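Local coordinates for protein putative DD-carboxypeptidase TP_0574 (Treponema pallidum, PDB 1O75) that binds penicillin and has zinc-dependent carboxypeptidase activity, possibly acting as a D,D-carboxypeptidase that lowers peptidoglycan cross-linking, at residues 185-189 against 201-205; 210-214 against 321-327; 229-235 against 292-298; 257-261 against 314-318; 276-282 against 304-308. The protein carries 2 engineered substitutions. All blocks are in the same frame, centred on the assembly; numbering follows the deposited sequence.

Contact 1 of 5, residues 185-189 against 201-205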
# COMPACT_ATOMS: atom_id res chain seq x y z
N ASN B 185 9.04 32.82 19.03
CA ASN B 185 9.83 31.60 19.10
C ASN B 185 9.31 30.45 18.24
O ASN B 185 9.85 29.35 18.28
CB ASN B 185 9.89 31.11 20.55
CG ASN B 185 10.63 32.07 21.46
OD1 ASN B 185 10.25 32.25 22.61
ND2 ASN B 185 11.71 32.67 20.94
N THR B 186 8.27 30.71 17.46
CA THR B 186 7.66 29.68 16.61
C THR B 186 8.59 29.16 15.52
O THR B 186 9.20 29.94 14.79
CB THR B 186 6.39 30.22 15.96
OG1 THR B 186 5.44 30.53 16.99
CG2 THR B 186 5.77 29.18 14.99
N ASN B 187 8.68 27.84 15.40
CA ASN B 187 9.55 27.26 14.39
C ASN B 187 9.01 27.55 12.99
O ASN B 187 7.88 27.19 12.67
CB ASN B 187 9.66 25.75 14.58
CG ASN B 187 10.62 25.10 13.60
OD1 ASN B 187 11.73 25.60 13.39
ND2 ASN B 187 10.21 23.99 13.00
N GLY B 188 9.82 28.21 12.16
CA GLY B 188 9.39 28.49 10.80
C GLY B 188 8.83 29.88 10.60
O GLY B 188 8.36 30.21 9.51
N LEU B 189 8.90 30.69 11.64
CA LEU B 189 8.39 32.06 11.59
C LEU B 189 9.05 32.87 10.50
O LEU B 189 10.28 32.90 10.43
CB LEU B 189 8.63 32.75 12.94
CG LEU B 189 7.98 34.12 13.16
CD1 LEU B 189 6.49 33.95 13.47
CD2 LEU B 189 8.68 34.83 14.33
N ARG B 201 12.52 31.95 6.87
CA ARG B 201 11.97 31.48 8.13
C ARG B 201 13.04 31.33 9.19
O ARG B 201 14.20 31.05 8.89
CB ARG B 201 11.27 30.11 7.90
CG ARG B 201 12.25 28.98 7.43
CD ARG B 201 11.47 27.77 6.85
NE ARG B 201 10.69 27.08 7.88
CZ ARG B 201 11.18 26.10 8.62
NH1 ARG B 201 12.43 25.68 8.43
NH2 ARG B 201 10.43 25.53 9.56
N LYS B 202 12.65 31.50 10.45
CA LYS B 202 13.58 31.33 11.54
C LYS B 202 13.34 29.94 12.12
O LYS B 202 12.21 29.58 12.41
CB LYS B 202 13.32 32.40 12.60
CG LYS B 202 14.24 32.32 13.80
CD LYS B 202 14.16 33.61 14.61
CE LYS B 202 14.67 33.38 16.02
NZ LYS B 202 15.99 32.66 16.00
N VAL B 203 14.39 29.16 12.28
CA VAL B 203 14.27 27.83 12.83
C VAL B 203 14.38 27.86 14.35
O VAL B 203 15.24 28.55 14.90
CB VAL B 203 15.38 26.88 12.31
CG1 VAL B 203 15.29 25.53 13.00
CG2 VAL B 203 15.28 26.72 10.78
N SER B 204 13.51 27.12 15.03
CA SER B 204 13.56 27.03 16.49
C SER B 204 13.88 25.60 16.89
O SER B 204 13.41 24.64 16.26
CB SER B 204 12.21 27.41 17.11
OG SER B 204 12.17 26.99 18.46
N SER B 205 14.67 25.43 17.94
CA SER B 205 15.02 24.10 18.40
C SER B 205 14.04 23.60 19.46
O SER B 205 14.22 22.52 20.02
CB SER B 205 16.44 24.11 18.97
OG SER B 205 16.55 25.11 19.97
O HOH W 1 7.75 25.21 10.45
O HOH W 2 7.72 27.91 7.78
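N187 CG lies opposite its own backbone N (chi1 -176°), which brings the amide OD1 within 2.9 Å of S204 N. That hydrogen bond is nearly straight (170°). R201 bends at chi3 (-67°), which brings its guanidinium back beside G188. R201 NH2 comes to 3.4 Å from G188 CA. Two waters lie in the guanidinium plane, at its edge. Water 1 joins R201 NH2 to N187 O, and water 2 joins R201 NE to G188 O. The backbones add two bonds. G188 N donates to K202 O at 2.8 Å, and K202 N donates to L189 O at 2.8 Å. G188 and L189 thus both face K202, as in a G1 beta bulge. T186 to L189 form a type II turn, with G188 at positive phi. N187 ND2 donates to Y322 O and D324 OD1, and R201 NH1 forms a salt bridge with D324 OD2. S204 OG lies 3.3 Å from N185 O, at best a weak bond; its stronger partner is M206 N. The loops lie just before strand 190-194 and just after strand 197-198. T186 and L189 pack on strand 143-163, and R201 N bonds to E24 of helix 17-25.

Contact 2 of 5, residues 210-214 against 321-327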
# COMPACT_ATOMS: atom_id res chain seq x y z
N HIS B 210 5.07 15.68 20.60
CA HIS B 210 4.54 15.19 19.33
C HIS B 210 5.51 15.27 18.14
O HIS B 210 5.16 14.85 17.03
CB HIS B 210 3.24 15.94 18.96
CG HIS B 210 3.45 17.32 18.41
ND1 HIS B 210 2.40 18.11 17.99
CD2 HIS B 210 4.57 18.05 18.23
CE1 HIS B 210 2.87 19.28 17.58
NE2 HIS B 210 4.18 19.27 17.72
N ASP B 211 6.72 15.79 18.37
CA ASP B 211 7.70 15.91 17.29
C ASP B 211 8.01 14.58 16.61
O ASP B 211 8.10 13.54 17.26
CB ASP B 211 9.03 16.50 17.80
CG ASP B 211 8.96 18.00 18.06
OD1 ASP B 211 8.17 18.70 17.40
OD2 ASP B 211 9.72 18.47 18.91
N LEU B 212 8.18 14.64 15.30
CA LEU B 212 8.52 13.47 14.49
C LEU B 212 9.98 13.52 14.07
O LEU B 212 10.58 14.59 13.95
CB LEU B 212 7.69 13.43 13.21
CG LEU B 212 6.17 13.52 13.26
CD1 LEU B 212 5.60 12.92 12.00
CD2 LEU B 212 5.65 12.80 14.46
N VAL B 213 10.54 12.34 13.82
CA VAL B 213 11.90 12.18 13.34
C VAL B 213 11.84 11.10 12.25
O VAL B 213 10.80 10.43 12.08
CB VAL B 213 12.87 11.72 14.46
CG1 VAL B 213 13.00 12.82 15.51
CG2 VAL B 213 12.38 10.42 15.09
N VAL B 214 12.94 10.93 11.54
CA VAL B 214 13.01 9.94 10.48
C VAL B 214 13.05 8.53 11.05
O VAL B 214 13.77 8.27 12.01
CB VAL B 214 14.30 10.13 9.63
CG1 VAL B 214 14.46 8.96 8.65
CG2 VAL B 214 14.26 11.46 8.90
N GLY B 321 4.09 23.90 13.86
CA GLY B 321 4.10 23.36 15.20
C GLY B 321 5.00 22.18 15.45
O GLY B 321 5.04 21.66 16.57
N TYR B 322 5.72 21.75 14.41
CA TYR B 322 6.63 20.63 14.54
C TYR B 322 8.08 21.01 14.27
O TYR B 322 8.37 21.91 13.48
CB TYR B 322 6.27 19.51 13.55
CG TYR B 322 4.98 18.78 13.85
CD1 TYR B 322 3.75 19.29 13.45
CD2 TYR B 322 5.00 17.57 14.55
CE1 TYR B 322 2.54 18.61 13.74
CE2 TYR B 322 3.80 16.88 14.85
CZ TYR B 322 2.59 17.41 14.44
OH TYR B 322 1.41 16.75 14.72
N ARG B 323 8.98 20.29 14.92
CA ARG B 323 10.40 20.51 14.73
C ARG B 323 10.68 20.08 13.27
O ARG B 323 10.01 19.19 12.75
CB ARG B 323 11.18 19.64 15.72
CG ARG B 323 12.67 19.94 15.83
CD ARG B 323 13.24 19.39 17.14
NE ARG B 323 13.31 17.93 17.16
CZ ARG B 323 12.79 17.16 18.12
NH1 ARG B 323 12.15 17.71 19.14
NH2 ARG B 323 12.92 15.84 18.06
N ASP B 324 11.63 20.73 12.61
CA ASP B 324 11.96 20.36 11.22
C ASP B 324 12.42 18.89 11.20
O ASP B 324 13.03 18.41 12.15
CB ASP B 324 13.08 21.24 10.65
CG ASP B 324 12.62 22.65 10.27
OD1 ASP B 324 11.43 23.00 10.46
OD2 ASP B 324 13.45 23.43 9.77
N VAL B 325 12.11 18.17 10.14
CA VAL B 325 12.55 16.79 10.03
C VAL B 325 13.57 16.80 8.90
O VAL B 325 13.22 17.11 7.77
CB VAL B 325 11.41 15.86 9.65
CG1 VAL B 325 11.95 14.45 9.40
CG2 VAL B 325 10.35 15.88 10.76
N VAL B 326 14.81 16.44 9.21
CA VAL B 326 15.86 16.48 8.20
C VAL B 326 16.24 15.07 7.79
O VAL B 326 16.51 14.23 8.64
CB VAL B 326 17.14 17.22 8.73
CG1 VAL B 326 18.21 17.28 7.65
CG2 VAL B 326 16.77 18.64 9.17
N ALA B 327 16.31 14.84 6.49
CA ALA B 327 16.67 13.52 5.97
C ALA B 327 17.73 13.63 4.88
O ALA B 327 17.60 14.45 3.98
CB ALA B 327 15.43 12.81 5.42
O HOH W 3 9.08 17.08 14.16
O HOH W 4 12.76 16.17 13.75
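R323, Y322 and D211 bury the most surface here. D211 holds R323 at two points. R323 N donates to D211 OD1 at 3.1 Å, coming from above the carboxylate plane. R323 NH1 forms a salt bridge with D211 OD2 at 2.6 Å. R323 CG lies opposite its backbone N (chi1 -169°) and the chain bends at chi3, which brings the guanidinium to D211. The carboxylate and guanidinium planes are 75° apart, and D211 CB lies over one guanidinium face. R323 was modelled in two conformers, so this bridge may be partial. D211 OD2 has a second donor in S208 N.

Y322 stacks face to face on H210. The ring centroids are 3.9 Å apart and the planes differ by 9°. Y322 CE2 sits over the centre of the imidazole. The imidazole's rotation is fixed at its edge, where H210 NE2 donates in the ring plane to G321 O at 2.8 Å. An edge-to-face contact with Y251 of helix 245-252 also engages Y322.

Further on, the strands run parallel, with axes 6.5 Å apart. Water links them. Water 3 takes L212 N and gives to R323 O, while water 4 gives to both L212 O and D324 O. V214 CG2 then meets V325 CG1 at 3.8 Å. Strands 212-220 and 325-331 are edge strands of two antiparallel sheets. Such parallel neighbours at a sandwich edge are consistent with the immunoglobulin-like fold of the E-set clan.

Contact 3 of 5, residues 229-235 against 292-298. With XE (xenon), chain F; PDX (2,3-di-O-sulfo-alpha-D-glucopyranose), chain C.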
# COMPACT_ATOMS: atom_id res chain seq x y z
N ALA B 229 14.23 10.98 -9.59
CA ALA B 229 14.51 10.25 -8.37
C ALA B 229 13.53 10.68 -7.31
O ALA B 229 13.01 11.79 -7.34
CB ALA B 229 15.96 10.54 -7.89
N GLU B 230 13.29 9.81 -6.34
CA GLU B 230 12.34 10.11 -5.31
C GLU B 230 12.75 9.48 -3.99
O GLU B 230 13.37 8.41 -3.98
CB GLU B 230 10.97 9.60 -5.77
CG GLU B 230 9.88 9.64 -4.73
CD GLU B 230 9.85 8.37 -3.87
OE1 GLU B 230 8.93 8.24 -3.02
OE2 GLU B 230 10.74 7.50 -4.03
N ALA B 231 12.43 10.15 -2.89
CA ALA B 231 12.77 9.62 -1.57
C ALA B 231 11.48 9.47 -0.79
O ALA B 231 10.61 10.35 -0.83
CB ALA B 231 13.71 10.58 -0.82
N SER B 232 11.34 8.33 -0.12
CA SER B 232 10.17 8.04 0.69
C SER B 232 10.61 8.09 2.13
O SER B 232 11.33 7.21 2.60
CB SER B 232 9.65 6.63 0.38
OG SER B 232 8.99 6.64 -0.86
N VAL B 233 10.19 9.12 2.84
CA VAL B 233 10.59 9.25 4.22
C VAL B 233 9.54 8.62 5.15
O VAL B 233 8.40 9.09 5.21
CB VAL B 233 10.79 10.75 4.58
CG1 VAL B 233 11.28 10.89 6.02
CG2 VAL B 233 11.78 11.40 3.60
N MET B 234 9.90 7.55 5.84
CA MET B 234 8.98 6.94 6.80
C MET B 234 9.24 7.66 8.12
O MET B 234 10.40 7.88 8.49
CB MET B 234 9.25 5.45 6.95
CG MET B 234 8.88 4.65 5.70
SD MET B 234 7.11 4.37 5.61
CE MET B 234 6.95 3.10 6.93
N LEU B 235 8.18 8.03 8.83
CA LEU B 235 8.31 8.80 10.07
C LEU B 235 7.96 8.06 11.37
O LEU B 235 7.20 7.08 11.35
CB LEU B 235 7.42 10.04 9.97
CG LEU B 235 7.69 10.93 8.74
CD1 LEU B 235 6.56 11.91 8.57
CD2 LEU B 235 9.01 11.70 8.93
N PRO B 292 2.89 6.12 7.78
CA PRO B 292 3.45 7.45 8.03
C PRO B 292 4.58 7.81 7.07
O PRO B 292 5.75 7.93 7.46
CB PRO B 292 3.89 7.35 9.50
CG PRO B 292 4.43 5.95 9.56
CD PRO B 292 3.42 5.13 8.74
N ARG B 293 4.22 7.98 5.81
CA ARG B 293 5.21 8.25 4.78
C ARG B 293 4.99 9.57 4.05
O ARG B 293 3.85 9.98 3.82
CB ARG B 293 5.16 7.09 3.77
CG ARG B 293 5.92 7.28 2.47
CD ARG B 293 5.79 6.01 1.62
NE ARG B 293 4.39 5.67 1.43
CZ ARG B 293 3.87 4.44 1.43
NH1 ARG B 293 4.64 3.37 1.61
NH2 ARG B 293 2.56 4.29 1.25
N ILE B 294 6.08 10.26 3.74
CA ILE B 294 6.00 11.48 2.96
C ILE B 294 7.03 11.28 1.87
O ILE B 294 8.17 10.91 2.17
CB ILE B 294 6.30 12.73 3.77
CG1 ILE B 294 5.19 12.92 4.82
CG2 ILE B 294 6.35 13.97 2.84
CD1 ILE B 294 5.20 14.24 5.46
N SER B 295 6.63 11.45 0.61
CA SER B 295 7.55 11.27 -0.51
C SER B 295 7.94 12.60 -1.15
O SER B 295 7.11 13.51 -1.28
CB SER B 295 6.92 10.34 -1.54
OG SER B 295 6.63 9.09 -0.93
N CYS B 296 9.21 12.70 -1.53
CA CYS B 296 9.77 13.91 -2.14
C CYS B 296 10.46 13.47 -3.42
O CYS B 296 11.25 12.54 -3.39
CB CYS B 296 10.86 14.51 -1.22
SG CYS B 296 10.25 14.93 0.38
N GLY B 297 10.17 14.15 -4.52
CA GLY B 297 10.80 13.79 -5.77
C GLY B 297 11.46 14.96 -6.45
O GLY B 297 11.23 16.12 -6.07
N ILE B 298 12.25 14.68 -7.47
CA ILE B 298 12.90 15.77 -8.18
C ILE B 298 13.07 15.40 -9.64
O ILE B 298 13.20 14.22 -9.98
CB ILE B 298 14.29 16.07 -7.54
CG1 ILE B 298 14.86 17.37 -8.11
CG2 ILE B 298 15.27 14.89 -7.80
CD1 ILE B 298 16.18 17.78 -7.44
XE XE F . 13.98 14.56 -3.65
C1 PDX C . 3.78 -0.01 3.57
C2 PDX C . 3.04 -0.82 4.66
C3 PDX C . 2.14 -1.89 4.00
C4 PDX C . 1.19 -1.28 2.95
C5 PDX C . 1.96 -0.39 1.97
C6 PDX C . 1.04 0.41 1.11
O1 PDX C . 4.61 -0.89 2.83
O2 PDX C . 3.98 -1.48 5.53
O3 PDX C . 1.34 -2.54 5.03
O4 PDX C . 0.37 -2.32 2.37
O5 PDX C . 2.79 0.60 2.68
O6 PDX C . -0.04 0.99 1.90
O1S PDX C . 5.02 -1.61 7.63
O2S PDX C . 4.80 0.60 6.64
O3S PDX C . 2.92 -0.54 7.57
O1X PDX C . 0.65 -4.51 4.13
O2X PDX C . 2.48 -4.53 5.68
O3X PDX C . 0.29 -4.07 6.49
S PDX C . 4.17 -0.87 6.90
S' PDX C . 1.25 -3.99 5.41
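Strands 229-235 and 293-298 pair antiparallel within a four-stranded sheet, and the pair carries parts of two ligand sites. M234 and R293 line the sulfated-sugar site, while C296 and G297 line a xenon pocket. A231 N donates to C296 O at 2.7 Å, and V233 N to I294 O at 2.8 Å. L235 N continues the ladder to P292 O. At the other end, A229 N to I298 O is weak. E230, S232, M234, R293 and S295 share one face. S232 OG donates to the syn side of E230 OE1 at 2.7 Å. The bend at chi2 (-78°) sets M234 SD 3.8 Å from R293 CB, and that at chi3 turns M234 CE to the sugar, 3.3 Å from its sulfate oxygen O2S. R293 NH1 makes a weak bond to the ring oxygen O5, at 3.5 Å. R293 NH2 forms a salt bridge with a sulfate of another bound sugar. R290 of the second subunit packs on M234 and P292. Xenon lies on the side of A231, C296 and I298, 3.4 Å from C296 O and 4.0 Å from C296 CB. The chemistry is thus split: a cationic, sulfate-binding end at the crystal-dimer interface, and a largely apolar end that holds xenon.

Contact 4 of 5, residues 257-261 against 314-318; sequences TVRYD and RLTLI. With XE (xenon), chain F.
Six backbone bonds join T257, R259 and D261 to I318, T316 and R314. In each of these three pairs both residues give their N-H and accept with their C=O. I318 N donates to T257 O at 2.8 Å, and R314 N donates to D261 O at the same length. The return bond from T257 N to I318 O is longer, at 3.2 Å. Water 5 sits on the outer face. It lies within bonding distance of R314 O, D261 OD2 and T316 OG1, 2.5 Å from the last. It can donate to R314 O, which also accepts from D261 N. D261 OD1 takes R259 NE at 2.9 Å, on its syn side, within a salt bridge; S275 OG also bonds to it. R314 NE is paired with D328.

The strands are the central two of a four-stranded antiparallel sheet. It packs against strand 293-298 of the other sheet, giving a beta sandwich. V258, Y260, L315 and L317 point into that core. V258 CG1 meets L317 CD1 at 3.9 Å. Y260 CG sits opposite the carbonyl carbon (chi1 -68°), which lays the ring against L315 and xenon. Y260 CD1 touches L315 CD2 at 3.7 Å. Xenon lies over one face of the Y260 ring, 3.5 Å from CZ. C296, G297 and F331 complete its pocket. Y260 OH donates to G297 O, and V258 O accepts from T278 OG1.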
# COMPACT_ATOMS: atom_id res chain seq x y z
N THR B 257 5.77 22.32 3.45
CA THR B 257 6.64 22.16 2.30
C THR B 257 7.97 21.46 2.61
O THR B 257 8.19 20.99 3.75
CB THR B 257 6.85 23.57 1.68
OG1 THR B 257 7.48 23.47 0.40
CG2 THR B 257 7.69 24.47 2.63
N VAL B 258 8.84 21.37 1.60
CA VAL B 258 10.14 20.73 1.77
C VAL B 258 11.23 21.53 1.07
O VAL B 258 11.05 22.00 -0.06
CB VAL B 258 10.20 19.31 1.11
CG1 VAL B 258 11.45 18.55 1.61
CG2 VAL B 258 8.96 18.54 1.40
N ARG B 259 12.36 21.67 1.74
CA ARG B 259 13.50 22.36 1.15
C ARG B 259 14.48 21.29 0.70
O ARG B 259 14.72 20.32 1.41
CB ARG B 259 14.18 23.25 2.19
CG ARG B 259 15.39 24.02 1.61
CD ARG B 259 16.22 24.64 2.75
NE ARG B 259 17.36 25.40 2.25
CZ ARG B 259 17.36 26.72 2.10
NH1 ARG B 259 16.27 27.42 2.41
NH2 ARG B 259 18.43 27.35 1.63
N TYR B 260 15.04 21.45 -0.49
CA TYR B 260 16.06 20.49 -0.95
C TYR B 260 17.43 21.23 -0.89
O TYR B 260 17.56 22.30 -1.48
CB TYR B 260 15.85 20.08 -2.42
CG TYR B 260 14.60 19.25 -2.71
CD1 TYR B 260 13.84 18.69 -1.67
CD2 TYR B 260 14.19 19.00 -4.03
CE1 TYR B 260 12.70 17.90 -1.94
CE2 TYR B 260 13.05 18.21 -4.32
CZ TYR B 260 12.32 17.67 -3.26
OH TYR B 260 11.21 16.89 -3.53
N ASP B 261 18.41 20.67 -0.18
CA ASP B 261 19.76 21.25 -0.18
C ASP B 261 20.60 20.19 -0.92
O ASP B 261 20.56 19.00 -0.57
CB ASP B 261 20.32 21.46 1.23
CG ASP B 261 19.68 22.62 1.94
OD1 ASP B 261 19.40 23.65 1.29
OD2 ASP B 261 19.48 22.52 3.15
N ARG B 314 19.91 16.84 1.06
CA ARG B 314 19.46 16.94 2.44
C ARG B 314 18.06 17.52 2.28
O ARG B 314 17.91 18.61 1.73
CB ARG B 314 20.34 17.90 3.24
CG ARG B 314 19.76 18.24 4.61
CD ARG B 314 20.86 18.67 5.60
NE ARG B 314 21.73 17.54 5.95
CZ ARG B 314 22.95 17.66 6.48
NH1 ARG B 314 23.45 18.87 6.73
NH2 ARG B 314 23.65 16.57 6.75
N LEU B 315 17.05 16.78 2.76
CA LEU B 315 15.65 17.21 2.66
C LEU B 315 15.18 17.72 4.02
O LEU B 315 15.41 17.07 5.03
CB LEU B 315 14.75 16.00 2.27
CG LEU B 315 15.28 15.08 1.19
CD1 LEU B 315 14.26 13.99 0.86
CD2 LEU B 315 15.61 15.89 -0.05
N THR B 316 14.52 18.86 4.04
CA THR B 316 14.01 19.37 5.30
C THR B 316 12.48 19.52 5.19
O THR B 316 12.00 20.35 4.44
CB THR B 316 14.64 20.75 5.64
OG1 THR B 316 16.06 20.60 5.73
CG2 THR B 316 14.11 21.28 7.00
N LEU B 317 11.74 18.71 5.95
CA LEU B 317 10.27 18.76 5.97
C LEU B 317 9.83 19.88 6.92
O LEU B 317 10.23 19.90 8.07
CB LEU B 317 9.71 17.42 6.50
CG LEU B 317 9.54 16.24 5.54
CD1 LEU B 317 10.61 16.18 4.53
CD2 LEU B 317 9.46 14.96 6.36
N ILE B 318 8.97 20.76 6.43
CA ILE B 318 8.49 21.91 7.18
C ILE B 318 6.99 21.81 7.47
O ILE B 318 6.17 21.77 6.55
CB ILE B 318 8.82 23.18 6.39
CG1 ILE B 318 10.36 23.29 6.25
CG2 ILE B 318 8.24 24.40 7.10
CD1 ILE B 318 10.80 24.28 5.20
XE XE F . 13.98 14.56 -3.65
O HOH W 5 17.06 20.85 3.40

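Contact 5 of 5, residues 276-282 against 304-308; sequences YGTKHSA and RFKGS
F305 packs on Y276, and its carbonyl oxygen is gripped twice by S308. S308 OG donates to F305 O at 2.7 Å, on a lone pair, and S308 N donates to it at 2.9 Å. The S308 N bond closes a type II turn from F305, with G307 at positive phi. Y276 CG lies opposite the carbonyl carbon (chi1 -47°), which turns the ring toward this turn. F305 presents an edge to the face of Y276 in an offset edge-to-face pair. The planes are 89° apart, with centroids at 5.8 Å. F305 CD1 comes within 3.5 Å of Y276 CB. R304 CG covers one face of the F305 ring. The turn thus packs against the end of strand 274-276, an outer strand of its sheet, and F305 touches I298 of strand 293-298. Water 6 donates to K306 O and lies 2.6 Å from Y276 OH. Water 7 takes G277 N and gives to R304 O. G277 O is buried with no partner in the model; F305 CE1 lies 3.4 Å from it. K279 CE sits over one face of the R304 guanidinium, 3.7 Å from NH1. K279 NZ lies 3.9 Å from R304 NH1; salt bridges from K279 NZ to D46 and R304 NH2 to D283 probably offset the repulsion.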
# COMPACT_ATOMS: atom_id res chain seq x y z
N TYR B 276 16.89 24.38 -3.23
CA TYR B 276 15.73 24.51 -4.08
C TYR B 276 14.45 24.48 -3.24
O TYR B 276 14.41 23.85 -2.17
CB TYR B 276 15.68 23.37 -5.11
CG TYR B 276 17.01 23.12 -5.82
CD1 TYR B 276 17.49 24.00 -6.79
CD2 TYR B 276 17.78 22.01 -5.49
CE1 TYR B 276 18.74 23.77 -7.43
CE2 TYR B 276 19.03 21.76 -6.13
CZ TYR B 276 19.49 22.65 -7.09
OH TYR B 276 20.67 22.39 -7.74
N GLY B 277 13.43 25.18 -3.71
CA GLY B 277 12.14 25.19 -3.04
C GLY B 277 11.33 24.14 -3.79
O GLY B 277 11.75 23.69 -4.86
N THR B 278 10.18 23.75 -3.24
CA THR B 278 9.34 22.74 -3.87
C THR B 278 7.87 23.15 -3.81
O THR B 278 7.49 24.07 -3.07
CB THR B 278 9.45 21.39 -3.16
OG1 THR B 278 9.02 21.55 -1.79
CG2 THR B 278 10.91 20.85 -3.21
N LYS B 279 7.05 22.44 -4.58
CA LYS B 279 5.61 22.71 -4.60
C LYS B 279 4.92 21.38 -4.32
O LYS B 279 5.26 20.36 -4.93
CB LYS B 279 5.20 23.26 -5.97
CG LYS B 279 5.85 24.60 -6.23
CD LYS B 279 5.27 25.30 -7.45
CE LYS B 279 5.64 24.59 -8.73
NZ LYS B 279 5.24 25.42 -9.93
N HIS B 280 3.97 21.36 -3.41
CA HIS B 280 3.32 20.10 -3.08
C HIS B 280 2.56 19.54 -4.27
O HIS B 280 2.11 20.29 -5.13
CB HIS B 280 2.39 20.26 -1.88
CG HIS B 280 1.98 18.96 -1.29
ND1 HIS B 280 2.90 18.06 -0.79
CD2 HIS B 280 0.76 18.38 -1.14
CE1 HIS B 280 2.27 16.98 -0.36
NE2 HIS B 280 0.97 17.15 -0.56
N SER B 281 2.44 18.22 -4.32
CA SER B 281 1.75 17.50 -5.38
C SER B 281 2.68 17.34 -6.57
O SER B 281 2.83 16.26 -7.10
CB SER B 281 0.47 18.22 -5.80
OG SER B 281 -0.21 17.39 -6.71
N ALA B 282 3.34 18.41 -6.99
CA ALA B 282 4.27 18.28 -8.09
C ALA B 282 5.59 17.64 -7.61
O ALA B 282 6.14 16.76 -8.27
CB ALA B 282 4.56 19.65 -8.72
N ARG B 304 12.80 25.10 -11.58
CA ARG B 304 13.06 25.37 -10.17
C ARG B 304 14.18 24.51 -9.59
O ARG B 304 14.57 24.72 -8.44
CB ARG B 304 11.78 25.20 -9.34
CG ARG B 304 11.13 23.80 -9.32
CD ARG B 304 9.75 23.85 -8.57
NE ARG B 304 9.02 22.59 -8.73
CZ ARG B 304 8.34 22.25 -9.83
NH1 ARG B 304 8.28 23.09 -10.85
NH2 ARG B 304 7.80 21.04 -9.95
N PHE B 305 14.67 23.55 -10.36
CA PHE B 305 15.77 22.68 -9.94
C PHE B 305 16.99 22.82 -10.87
O PHE B 305 17.86 21.96 -10.92
CB PHE B 305 15.31 21.20 -9.90
CG PHE B 305 14.16 20.95 -8.96
CD1 PHE B 305 14.20 21.45 -7.67
CD2 PHE B 305 13.03 20.23 -9.37
CE1 PHE B 305 13.12 21.25 -6.78
CE2 PHE B 305 11.94 20.01 -8.49
CZ PHE B 305 11.98 20.53 -7.20
N LYS B 306 17.03 23.93 -11.59
CA LYS B 306 18.11 24.18 -12.54
C LYS B 306 19.49 23.99 -11.89
O LYS B 306 19.78 24.63 -10.88
CB LYS B 306 18.00 25.61 -13.09
CG LYS B 306 19.00 25.89 -14.20
CD LYS B 306 18.93 27.33 -14.71
CE LYS B 306 20.10 27.60 -15.65
NZ LYS B 306 19.95 28.90 -16.38
N GLY B 307 20.29 23.10 -12.46
CA GLY B 307 21.63 22.86 -11.95
C GLY B 307 21.72 21.64 -11.04
O GLY B 307 22.81 21.24 -10.64
N SER B 308 20.57 21.05 -10.71
CA SER B 308 20.57 19.90 -9.83
C SER B 308 20.97 18.70 -10.65
O SER B 308 20.98 18.77 -11.86
CB SER B 308 19.17 19.67 -9.28
OG SER B 308 18.29 19.37 -10.36
O HOH W 6 21.72 24.47 -8.90
O HOH W 7 14.14 26.36 -6.38

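Overall arrangement
From the N terminus, contact 1 comes first and closes a short loop that holds strands 190-194 and 197-198. It ends before contact 2 begins. Contact 2 joins the first and last strands of the sandwich domain, and contacts 3, 4 and 5 all fall within its span. Contacts 3 and 4 cross along the chain. One lies in each sheet, and they meet at the shared xenon and across the sandwich core. Contact 5 falls within contact 4's span but crosses contact 3. Contact 1 touches contact 2 and so ties the loops beside strand 143-163 to the sandwich. Contact 2 shares one sheet with contact 3 and the other with contact 4.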